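Local coordinates for Mgp-operon protein 3 (Mycoplasma pneumoniae, PDB 6RJ1) that probably works as a sugar-binding surface adhesin that helps this pathogenic mycoplasma attach to host cells, at residues Y737-E745 with V758-D769; N655-G663 with S688-Y696. One frame throughout, in Å; residues are numbered along the deposited sequence.

How the contacts relate
Along the chain the two contacts come in series: contact 2 (655-663 with 688-696) closes before contact 1 (737-745 with 758-769) opens. Their centres lie about 18 Å apart, contact 2 about 9 Å from the centre of the chain and contact 1 about 21 Å from it. Contact 2 is buried where the chain enters strand 693-699 of the mixed sheet, whereas contact 1 ties together the long connection from strand 723-732 to strand 779-786. Helix 666-673 serves both, being touched by Leu763 and Pro744 of contact 1 and bonded by Gln692 of contact 2. Ile760 CD1 packs against Tyr662 O and Gly663 O; there the outer connection touches the buried contact.

Contact 1: Y737-E745 with V758-D769; sequences YYYSANFPE and VKISTLESQATD
Asn742 is gripped through both ends of its amide: OD1 accepts from Glu764 N (2.8 Å) and ND2 donates to Thr762 O (2.9 Å). Its CG sits between the backbone N and the carbonyl carbon (chi1 63°), which carries the amide toward the facing backbone; asparagine suits the place because one short group supplies donor and acceptor together. Next to it, Ser740 and Ser765 form a single antiparallel bridge, a non-hydrogen-bonded pair flanked by Ala741 N to Glu764 O and Gln766 N to Tyr739 O, both 2.9 Å. The extended chain of Gln766 brings NE2 2.8 Å from Tyr738 O, a nearly straight bond (162°) from above the carbonyl plane. Tyrosine suits its place by its reach: Tyr739 OH bonds to Ser844 OG and, through water 1, to Asp769 OD2, which lies at the ring edge 3.3 Å from Tyr739 CE2. The aspartate carboxylate, its plane 82° from the ring's, receives both that water and a salt bridge from Arg806 NE. Ser774 bonds to Ser740 OG. Pro744 CG closes on Val758 CB at 3.7 Å. Both segments connect strands 723-732 and 779-786, where Ser740, Pro744 and Leu763 pack against helix 666-673.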
loop_
_atom_site.group_PDB
_atom_site.type_symbol
_atom_site.label_atom_id
_atom_site.label_comp_id
_atom_site.label_asym_id
_atom_site.label_seq_id
_atom_site.Cartn_x
_atom_site.Cartn_y
_atom_site.Cartn_z
ATOM N N TYR A 737 -1.596 -15.697 -10.630
ATOM C CA TYR A 737 -2.836 -16.459 -10.785
ATOM C C TYR A 737 -2.673 -17.851 -10.192
ATOM O O TYR A 737 -3.633 -18.409 -9.668
ATOM C CB TYR A 737 -3.252 -16.552 -12.265
ATOM C CG TYR A 737 -2.167 -17.060 -13.190
ATOM C CD1 TYR A 737 -2.000 -18.427 -13.422
ATOM C CD2 TYR A 737 -1.312 -16.178 -13.846
ATOM C CE1 TYR A 737 -0.988 -18.903 -14.252
ATOM C CE2 TYR A 737 -0.302 -16.644 -14.689
ATOM C CZ TYR A 737 -0.146 -18.007 -14.890
ATOM O OH TYR A 737 0.846 -18.474 -15.718
ATOM N N TYR A 738 -1.437 -18.387 -10.245
ATOM C CA TYR A 738 -1.085 -19.720 -9.754
ATOM C C TYR A 738 -1.036 -19.791 -8.215
ATOM O O TYR A 738 -0.780 -20.863 -7.667
ATOM C CB TYR A 738 0.205 -20.255 -10.416
ATOM C CG TYR A 738 1.412 -19.345 -10.310
ATOM C CD1 TYR A 738 2.232 -19.368 -9.185
ATOM C CD2 TYR A 738 1.768 -18.502 -11.359
ATOM C CE1 TYR A 738 3.354 -18.550 -9.090
ATOM C CE2 TYR A 738 2.893 -17.681 -11.276
ATOM C CZ TYR A 738 3.691 -17.721 -10.146
ATOM O OH TYR A 738 4.786 -16.897 -10.043
ATOM N N TYR A 739 -1.333 -18.671 -7.528
ATOM C CA TYR A 739 -1.438 -18.612 -6.072
ATOM C C TYR A 739 -2.840 -19.072 -5.681
ATOM O O TYR A 739 -3.119 -19.313 -4.507
ATOM C CB TYR A 739 -1.161 -17.182 -5.558
ATOM C CG TYR A 739 0.281 -16.924 -5.177
ATOM C CD1 TYR A 739 1.317 -17.664 -5.743
ATOM C CD2 TYR A 739 0.613 -15.932 -4.263
ATOM C CE1 TYR A 739 2.643 -17.435 -5.395
ATOM C CE2 TYR A 739 1.941 -15.696 -3.904
ATOM C CZ TYR A 739 2.953 -16.451 -4.476
ATOM O OH TYR A 739 4.263 -16.242 -4.135
ATOM N N SER A 740 -3.721 -19.192 -6.689
ATOM C CA SER A 740 -5.097 -19.654 -6.568
ATOM C C SER A 740 -5.190 -21.067 -7.124
ATOM O O SER A 740 -4.647 -21.350 -8.198
ATOM C CB SER A 740 -6.049 -18.732 -7.324
ATOM O OG SER A 740 -6.170 -17.478 -6.679
ATOM N N ALA A 741 -5.872 -21.953 -6.389
ATOM C CA ALA A 741 -6.049 -23.354 -6.774
ATOM C C ALA A 741 -6.924 -23.512 -8.008
ATOM O O ALA A 741 -6.577 -24.287 -8.892
ATOM C CB ALA A 741 -6.627 -24.149 -5.611
ATOM N N ASN A 742 -8.036 -22.763 -8.079
ATOM C CA ASN A 742 -9.006 -22.848 -9.172
ATOM C C ASN A 742 -9.024 -21.592 -10.055
ATOM O O ASN A 742 -10.105 -21.072 -10.363
ATOM C CB ASN A 742 -10.415 -23.153 -8.599
ATOM C CG ASN A 742 -10.974 -22.077 -7.668
ATOM O OD1 ASN A 742 -10.245 -21.229 -7.122
ATOM N ND2 ASN A 742 -12.287 -22.089 -7.476
ATOM N N PHE A 743 -7.836 -21.103 -10.473
ATOM C CA PHE A 743 -7.763 -19.913 -11.330
ATOM C C PHE A 743 -8.478 -20.150 -12.674
ATOM O O PHE A 743 -8.300 -21.213 -13.283
ATOM C CB PHE A 743 -6.325 -19.398 -11.513
ATOM C CG PHE A 743 -5.371 -20.319 -12.237
ATOM C CD1 PHE A 743 -5.192 -20.217 -13.613
ATOM C CD2 PHE A 743 -4.610 -21.248 -11.536
ATOM C CE1 PHE A 743 -4.300 -21.057 -14.281
ATOM C CE2 PHE A 743 -3.711 -22.082 -12.203
ATOM C CZ PHE A 743 -3.563 -21.982 -13.571
ATOM N N PRO A 744 -9.360 -19.222 -13.103
ATOM C CA PRO A 744 -10.092 -19.444 -14.359
ATOM C C PRO A 744 -9.283 -19.135 -15.621
ATOM O O PRO A 744 -8.170 -18.616 -15.538
ATOM C CB PRO A 744 -11.336 -18.551 -14.212
ATOM C CG PRO A 744 -11.112 -17.715 -12.981
ATOM C CD PRO A 744 -9.723 -17.931 -12.495
ATOM N N GLU A 745 -9.838 -19.484 -16.793
ATOM C CA GLU A 745 -9.201 -19.245 -18.086
ATOM C C GLU A 745 -10.235 -18.950 -19.155
ATOM O O GLU A 745 -11.217 -19.683 -19.278
ATOM C CB GLU A 745 -8.234 -20.381 -18.493
ATOM C CG GLU A 745 -8.557 -21.766 -17.942
ATOM C CD GLU A 745 -7.368 -22.693 -17.758
ATOM O OE1 GLU A 745 -7.460 -23.869 -18.181
ATOM O OE2 GLU A 745 -6.344 -22.246 -17.189
ATOM N N VAL A 758 -16.112 -18.503 -12.148
ATOM C CA VAL A 758 -15.359 -18.236 -10.921
ATOM C C VAL A 758 -15.395 -16.751 -10.592
ATOM O O VAL A 758 -14.949 -15.914 -11.381
ATOM C CB VAL A 758 -13.912 -18.830 -10.887
ATOM C CG1 VAL A 758 -13.162 -18.433 -9.607
ATOM C CG2 VAL A 758 -13.929 -20.353 -11.038
ATOM N N LYS A 759 -15.952 -16.446 -9.417
ATOM C CA LYS A 759 -16.027 -15.120 -8.829
ATOM C C LYS A 759 -15.097 -15.085 -7.597
ATOM O O LYS A 759 -14.385 -16.057 -7.352
ATOM C CB LYS A 759 -17.482 -14.715 -8.533
ATOM C CG LYS A 759 -18.395 -15.807 -7.991
ATOM C CD LYS A 759 -19.842 -15.318 -8.004
ATOM C CE LYS A 759 -20.837 -16.335 -7.511
ATOM N NZ LYS A 759 -20.743 -16.549 -6.042
ATOM N N ILE A 760 -15.025 -13.957 -6.883
ATOM C CA ILE A 760 -14.144 -13.796 -5.713
ATOM C C ILE A 760 -14.482 -14.808 -4.606
ATOM O O ILE A 760 -13.588 -15.498 -4.109
ATOM C CB ILE A 760 -14.110 -12.328 -5.189
ATOM C CG1 ILE A 760 -13.853 -11.310 -6.321
ATOM C CG2 ILE A 760 -13.087 -12.169 -4.066
ATOM C CD1 ILE A 760 -14.112 -9.865 -5.935
ATOM N N SER A 761 -15.776 -14.915 -4.261
ATOM C CA SER A 761 -16.266 -15.813 -3.221
ATOM C C SER A 761 -15.975 -17.289 -3.499
ATOM O O SER A 761 -15.805 -18.041 -2.542
ATOM C CB SER A 761 -17.749 -15.578 -2.952
ATOM O OG SER A 761 -18.516 -15.709 -4.136
ATOM N N THR A 762 -15.879 -17.702 -4.786
ATOM C CA THR A 762 -15.608 -19.109 -5.141
ATOM C C THR A 762 -14.105 -19.389 -5.374
ATOM O O THR A 762 -13.712 -20.557 -5.439
ATOM C CB THR A 762 -16.483 -19.588 -6.302
ATOM O OG1 THR A 762 -16.153 -18.866 -7.486
ATOM C CG2 THR A 762 -17.969 -19.468 -5.997
ATOM N N LEU A 763 -13.272 -18.320 -5.448
ATOM C CA LEU A 763 -11.819 -18.403 -5.614
ATOM C C LEU A 763 -11.200 -19.028 -4.362
ATOM O O LEU A 763 -11.495 -18.598 -3.239
ATOM C CB LEU A 763 -11.217 -17.010 -5.885
ATOM C CG LEU A 763 -9.790 -16.964 -6.448
ATOM C CD1 LEU A 763 -9.760 -17.318 -7.928
ATOM C CD2 LEU A 763 -9.170 -15.600 -6.237
ATOM N N GLU A 764 -10.384 -20.082 -4.576
ATOM C CA GLU A 764 -9.700 -20.876 -3.552
ATOM C C GLU A 764 -8.225 -20.483 -3.483
ATOM O O GLU A 764 -7.516 -20.581 -4.489
ATOM C CB GLU A 764 -9.808 -22.382 -3.874
ATOM C CG GLU A 764 -11.218 -22.958 -3.864
ATOM C CD GLU A 764 -11.357 -24.347 -4.471
ATOM O OE1 GLU A 764 -12.375 -24.590 -5.159
ATOM O OE2 GLU A 764 -10.453 -25.193 -4.266
ATOM N N SER A 765 -7.755 -20.074 -2.301
ATOM C CA SER A 765 -6.354 -19.703 -2.134
ATOM C C SER A 765 -5.484 -20.902 -1.797
ATOM O O SER A 765 -5.829 -21.688 -0.908
ATOM C CB SER A 765 -6.200 -18.631 -1.063
ATOM O OG SER A 765 -4.834 -18.432 -0.727
ATOM N N GLN A 766 -4.337 -21.018 -2.492
ATOM C CA GLN A 766 -3.322 -22.042 -2.238
ATOM C C GLN A 766 -1.964 -21.379 -1.906
ATOM O O GLN A 766 -0.925 -22.047 -1.881
ATOM C CB GLN A 766 -3.247 -23.092 -3.370
ATOM C CG GLN A 766 -2.636 -22.599 -4.681
ATOM C CD GLN A 766 -2.630 -23.628 -5.786
ATOM O OE1 GLN A 766 -3.126 -24.754 -5.648
ATOM N NE2 GLN A 766 -2.084 -23.249 -6.931
ATOM N N ALA A 767 -2.002 -20.063 -1.616
ATOM C CA ALA A 767 -0.856 -19.227 -1.249
ATOM C C ALA A 767 -0.284 -19.621 0.114
ATOM O O ALA A 767 -1.036 -19.960 1.033
ATOM C CB ALA A 767 -1.268 -17.769 -1.231
ATOM N N THR A 768 1.048 -19.581 0.238
ATOM C CA THR A 768 1.762 -19.928 1.471
ATOM C C THR A 768 2.700 -18.786 1.891
ATOM O O THR A 768 3.635 -19.013 2.657
ATOM C CB THR A 768 2.525 -21.257 1.287
ATOM O OG1 THR A 768 3.332 -21.181 0.109
ATOM C CG2 THR A 768 1.599 -22.471 1.220
ATOM N N ASP A 769 2.446 -17.565 1.393
ATOM C CA ASP A 769 3.275 -16.385 1.643
ATOM C C ASP A 769 2.772 -15.490 2.798
ATOM O O ASP A 769 3.156 -14.318 2.904
ATOM C CB ASP A 769 3.458 -15.585 0.343
ATOM C CG ASP A 769 2.193 -15.001 -0.275
ATOM O OD1 ASP A 769 1.084 -15.503 0.033
ATOM O OD2 ASP A 769 2.312 -14.056 -1.077
HETATM O O HOH W 1 4.893 -14.468 -2.286
#

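Contact 2: N655-G663 with S688-Y696; sequences NASPLNSYG and SRTDQLLVY
The Asp691 carboxylate is met from above its plane by the backbone of Asn660, whose N donates to OD1 at 2.8 Å, some 35° out of that plane. The Leu659 and Asp691 side chains cross at about a right angle, Leu659 CD2 coming to OD1 (3.5 Å) from the side opposite Asn660 N. Thr690 CB lies over one face of the Asn660 amide, 3.5 Å from ND2, with Thr690 O over the same face. The Gln692 amide has Leu659 CD2 over one face and, at its OE1 edge and near its plane, Pro658 CB and CG, the latter 3.7 Å from OE1. The setting is the entry into strand 693-699 of the large mixed sheet, in an adhesin whose family is grouped with the beta-propellers. Here the irregular segment 655-663 meets the loop leading into the strand, with no beta bridge between them.

Ser688 shapes the approach with an ST turn, its OG accepting from Thr690 N and, as an ST motif, from Asp691 N. Asp691 then has its CG anti to the carbonyl carbon (chi1 -63°), which brings OD1 to the backbone N-H of Asn660; aspartate is apt because its short carboxylate accepts from a buried backbone donor. Gln692 follows with left-handed backbone angles just before the strand begins. Leu659 CD2 packs against both Asp691 CB and Gln692 CG, each 3.8 Å away, and the bend at chi2 of Gln692 turns its amide back so that OE1 reaches the Pro658 ring.

Asn660 OD1 bonds to Lys556 NZ and ND2 to Gln512 OE1, and Gln692 NE2 donates to Ala672 O in helix 666-673. Pro658 packs on Phe555 of strand 549-563. Proline has no N-H to satisfy, but Pro658 O accepts twice, from Gln692 N at 3.0 Å and from water 2 at 2.8 Å, and that water in turn accepts from Leu693 N.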
loop_
_atom_site.group_PDB
_atom_site.type_symbol
_atom_site.label_atom_id
_atom_site.label_comp_id
_atom_site.label_asym_id
_atom_site.label_seq_id
_atom_site.Cartn_x
_atom_site.Cartn_y
_atom_site.Cartn_z
ATOM N N ASN A 655 -10.389 1.918 0.082
ATOM C CA ASN A 655 -10.226 0.487 0.266
ATOM C C ASN A 655 -8.850 0.219 0.860
ATOM O O ASN A 655 -7.867 0.835 0.450
ATOM C CB ASN A 655 -10.370 -0.226 -1.075
ATOM C CG ASN A 655 -11.788 -0.255 -1.591
ATOM O OD1 ASN A 655 -12.750 -0.264 -0.820
ATOM N ND2 ASN A 655 -11.949 -0.319 -2.907
ATOM N N ALA A 656 -8.779 -0.700 1.821
ATOM C CA ALA A 656 -7.542 -1.064 2.501
ATOM C C ALA A 656 -6.697 -2.076 1.682
ATOM O O ALA A 656 -6.003 -2.920 2.262
ATOM C CB ALA A 656 -7.872 -1.621 3.880
ATOM N N SER A 657 -6.723 -1.954 0.333
ATOM C CA SER A 657 -6.049 -2.853 -0.611
ATOM C C SER A 657 -5.796 -2.189 -1.996
ATOM O O SER A 657 -6.370 -1.126 -2.259
ATOM C CB SER A 657 -6.902 -4.108 -0.796
ATOM O OG SER A 657 -7.910 -3.907 -1.777
ATOM N N PRO A 658 -5.020 -2.821 -2.929
ATOM C CA PRO A 658 -4.806 -2.197 -4.244
ATOM C C PRO A 658 -5.986 -2.314 -5.227
ATOM O O PRO A 658 -5.843 -1.928 -6.397
ATOM C CB PRO A 658 -3.539 -2.902 -4.770
ATOM C CG PRO A 658 -3.037 -3.737 -3.650
ATOM C CD PRO A 658 -4.228 -4.061 -2.828
ATOM N N LEU A 659 -7.156 -2.818 -4.760
ATOM C CA LEU A 659 -8.354 -2.961 -5.597
ATOM C C LEU A 659 -9.353 -1.824 -5.477
ATOM O O LEU A 659 -9.672 -1.396 -4.364
ATOM C CB LEU A 659 -9.073 -4.291 -5.356
ATOM C CG LEU A 659 -8.323 -5.587 -5.711
ATOM C CD1 LEU A 659 -9.278 -6.735 -5.763
ATOM C CD2 LEU A 659 -7.560 -5.480 -7.025
ATOM N N ASN A 660 -9.886 -1.375 -6.631
ATOM C CA ASN A 660 -10.930 -0.344 -6.708
ATOM C C ASN A 660 -12.296 -0.986 -6.505
ATOM O O ASN A 660 -13.106 -0.462 -5.748
ATOM C CB ASN A 660 -10.895 0.400 -8.055
ATOM C CG ASN A 660 -10.067 1.655 -8.046
ATOM O OD1 ASN A 660 -9.145 1.825 -7.236
ATOM N ND2 ASN A 660 -10.378 2.567 -8.951
ATOM N N SER A 661 -12.541 -2.129 -7.177
ATOM C CA SER A 661 -13.801 -2.866 -7.094
ATOM C C SER A 661 -13.641 -4.194 -6.362
ATOM O O SER A 661 -12.660 -4.919 -6.576
ATOM C CB SER A 661 -14.384 -3.102 -8.483
ATOM O OG SER A 661 -15.603 -3.826 -8.424
ATOM N N TYR A 662 -14.630 -4.504 -5.509
ATOM C CA TYR A 662 -14.721 -5.741 -4.744
ATOM C C TYR A 662 -15.900 -6.566 -5.236
ATOM O O TYR A 662 -16.322 -7.502 -4.552
ATOM C CB TYR A 662 -14.893 -5.426 -3.259
ATOM C CG TYR A 662 -13.616 -5.042 -2.544
ATOM C CD1 TYR A 662 -12.536 -5.921 -2.482
ATOM C CD2 TYR A 662 -13.526 -3.848 -1.836
ATOM C CE1 TYR A 662 -11.384 -5.604 -1.762
ATOM C CE2 TYR A 662 -12.386 -3.529 -1.100
ATOM C CZ TYR A 662 -11.319 -4.411 -1.066
ATOM O OH TYR A 662 -10.193 -4.093 -0.355
ATOM N N GLY A 663 -16.434 -6.199 -6.407
ATOM C CA GLY A 663 -17.575 -6.855 -7.033
ATOM C C GLY A 663 -17.303 -8.321 -7.274
ATOM O O GLY A 663 -16.371 -8.667 -8.000
ATOM N N SER A 688 -4.714 -3.457 -16.399
ATOM C CA SER A 688 -5.718 -2.700 -15.681
ATOM C C SER A 688 -5.047 -1.343 -15.420
ATOM O O SER A 688 -3.814 -1.262 -15.316
ATOM C CB SER A 688 -6.075 -3.379 -14.361
ATOM O OG SER A 688 -6.729 -2.496 -13.462
ATOM N N ARG A 689 -5.841 -0.282 -15.356
ATOM C CA ARG A 689 -5.288 1.032 -15.111
ATOM C C ARG A 689 -5.738 1.572 -13.745
ATOM O O ARG A 689 -5.476 2.733 -13.434
ATOM C CB ARG A 689 -5.662 1.974 -16.266
ATOM C CG ARG A 689 -4.690 1.991 -17.451
ATOM C CD ARG A 689 -4.703 0.738 -18.321
ATOM N NE ARG A 689 -6.033 0.441 -18.857
ATOM C CZ ARG A 689 -6.488 0.880 -20.026
ATOM N NH1 ARG A 689 -7.712 0.566 -20.428
ATOM N NH2 ARG A 689 -5.724 1.638 -20.801
ATOM N N THR A 690 -6.396 0.717 -12.918
ATOM C CA THR A 690 -6.905 1.083 -11.587
ATOM C C THR A 690 -6.686 0.011 -10.517
ATOM O O THR A 690 -6.707 0.327 -9.327
ATOM C CB THR A 690 -8.400 1.486 -11.634
ATOM O OG1 THR A 690 -9.179 0.473 -12.282
ATOM C CG2 THR A 690 -8.635 2.859 -12.251
ATOM N N ASP A 691 -6.510 -1.250 -10.923
ATOM C CA ASP A 691 -6.341 -2.353 -9.979
ATOM C C ASP A 691 -4.931 -2.921 -9.968
ATOM O O ASP A 691 -4.323 -3.065 -11.027
ATOM C CB ASP A 691 -7.390 -3.448 -10.232
ATOM C CG ASP A 691 -8.818 -2.961 -10.008
ATOM O OD1 ASP A 691 -9.276 -2.980 -8.845
ATOM O OD2 ASP A 691 -9.472 -2.551 -10.993
ATOM N N GLN A 692 -4.411 -3.234 -8.752
ATOM C CA GLN A 692 -3.082 -3.812 -8.482
ATOM C C GLN A 692 -1.978 -2.932 -9.083
ATOM O O GLN A 692 -1.046 -3.427 -9.727
ATOM C CB GLN A 692 -2.984 -5.278 -8.967
ATOM C CG GLN A 692 -4.149 -6.174 -8.577
ATOM C CD GLN A 692 -3.980 -6.890 -7.266
ATOM O OE1 GLN A 692 -3.608 -6.319 -6.248
ATOM N NE2 GLN A 692 -4.281 -8.175 -7.259
ATOM N N LEU A 693 -2.097 -1.615 -8.866
ATOM C CA LEU A 693 -1.173 -0.628 -9.404
ATOM C C LEU A 693 -0.029 -0.254 -8.472
ATOM O O LEU A 693 -0.251 0.336 -7.407
ATOM C CB LEU A 693 -1.942 0.627 -9.845
ATOM C CG LEU A 693 -2.007 0.938 -11.339
ATOM C CD1 LEU A 693 -2.614 -0.212 -12.148
ATOM C CD2 LEU A 693 -2.797 2.205 -11.566
ATOM N N LEU A 694 1.209 -0.578 -8.896
ATOM C CA LEU A 694 2.397 -0.185 -8.165
ATOM C C LEU A 694 2.833 1.182 -8.684
ATOM O O LEU A 694 2.923 1.400 -9.885
ATOM C CB LEU A 694 3.538 -1.210 -8.268
ATOM C CG LEU A 694 4.728 -0.943 -7.307
ATOM C CD1 LEU A 694 4.508 -1.596 -5.938
ATOM C CD2 LEU A 694 6.035 -1.381 -7.916
ATOM N N VAL A 695 3.054 2.096 -7.759
ATOM C CA VAL A 695 3.488 3.468 -7.970
ATOM C C VAL A 695 4.916 3.541 -7.409
ATOM O O VAL A 695 5.178 3.060 -6.303
ATOM C CB VAL A 695 2.496 4.426 -7.246
ATOM C CG1 VAL A 695 3.039 5.838 -7.141
ATOM C CG2 VAL A 695 1.137 4.431 -7.939
ATOM N N TYR A 696 5.845 4.081 -8.193
ATOM C CA TYR A 696 7.256 4.199 -7.802
ATOM C C TYR A 696 7.853 5.466 -8.396
ATOM O O TYR A 696 7.285 6.031 -9.333
ATOM C CB TYR A 696 8.059 2.953 -8.242
ATOM C CG TYR A 696 8.084 2.725 -9.742
ATOM C CD1 TYR A 696 7.051 2.042 -10.384
ATOM C CD2 TYR A 696 9.143 3.188 -10.520
ATOM C CE1 TYR A 696 7.056 1.851 -11.763
ATOM C CE2 TYR A 696 9.165 2.990 -11.899
ATOM C CZ TYR A 696 8.114 2.330 -12.519
ATOM O OH TYR A 696 8.116 2.141 -13.882
HETATM O O HOH W 2 -3.847 -0.147 -7.248
#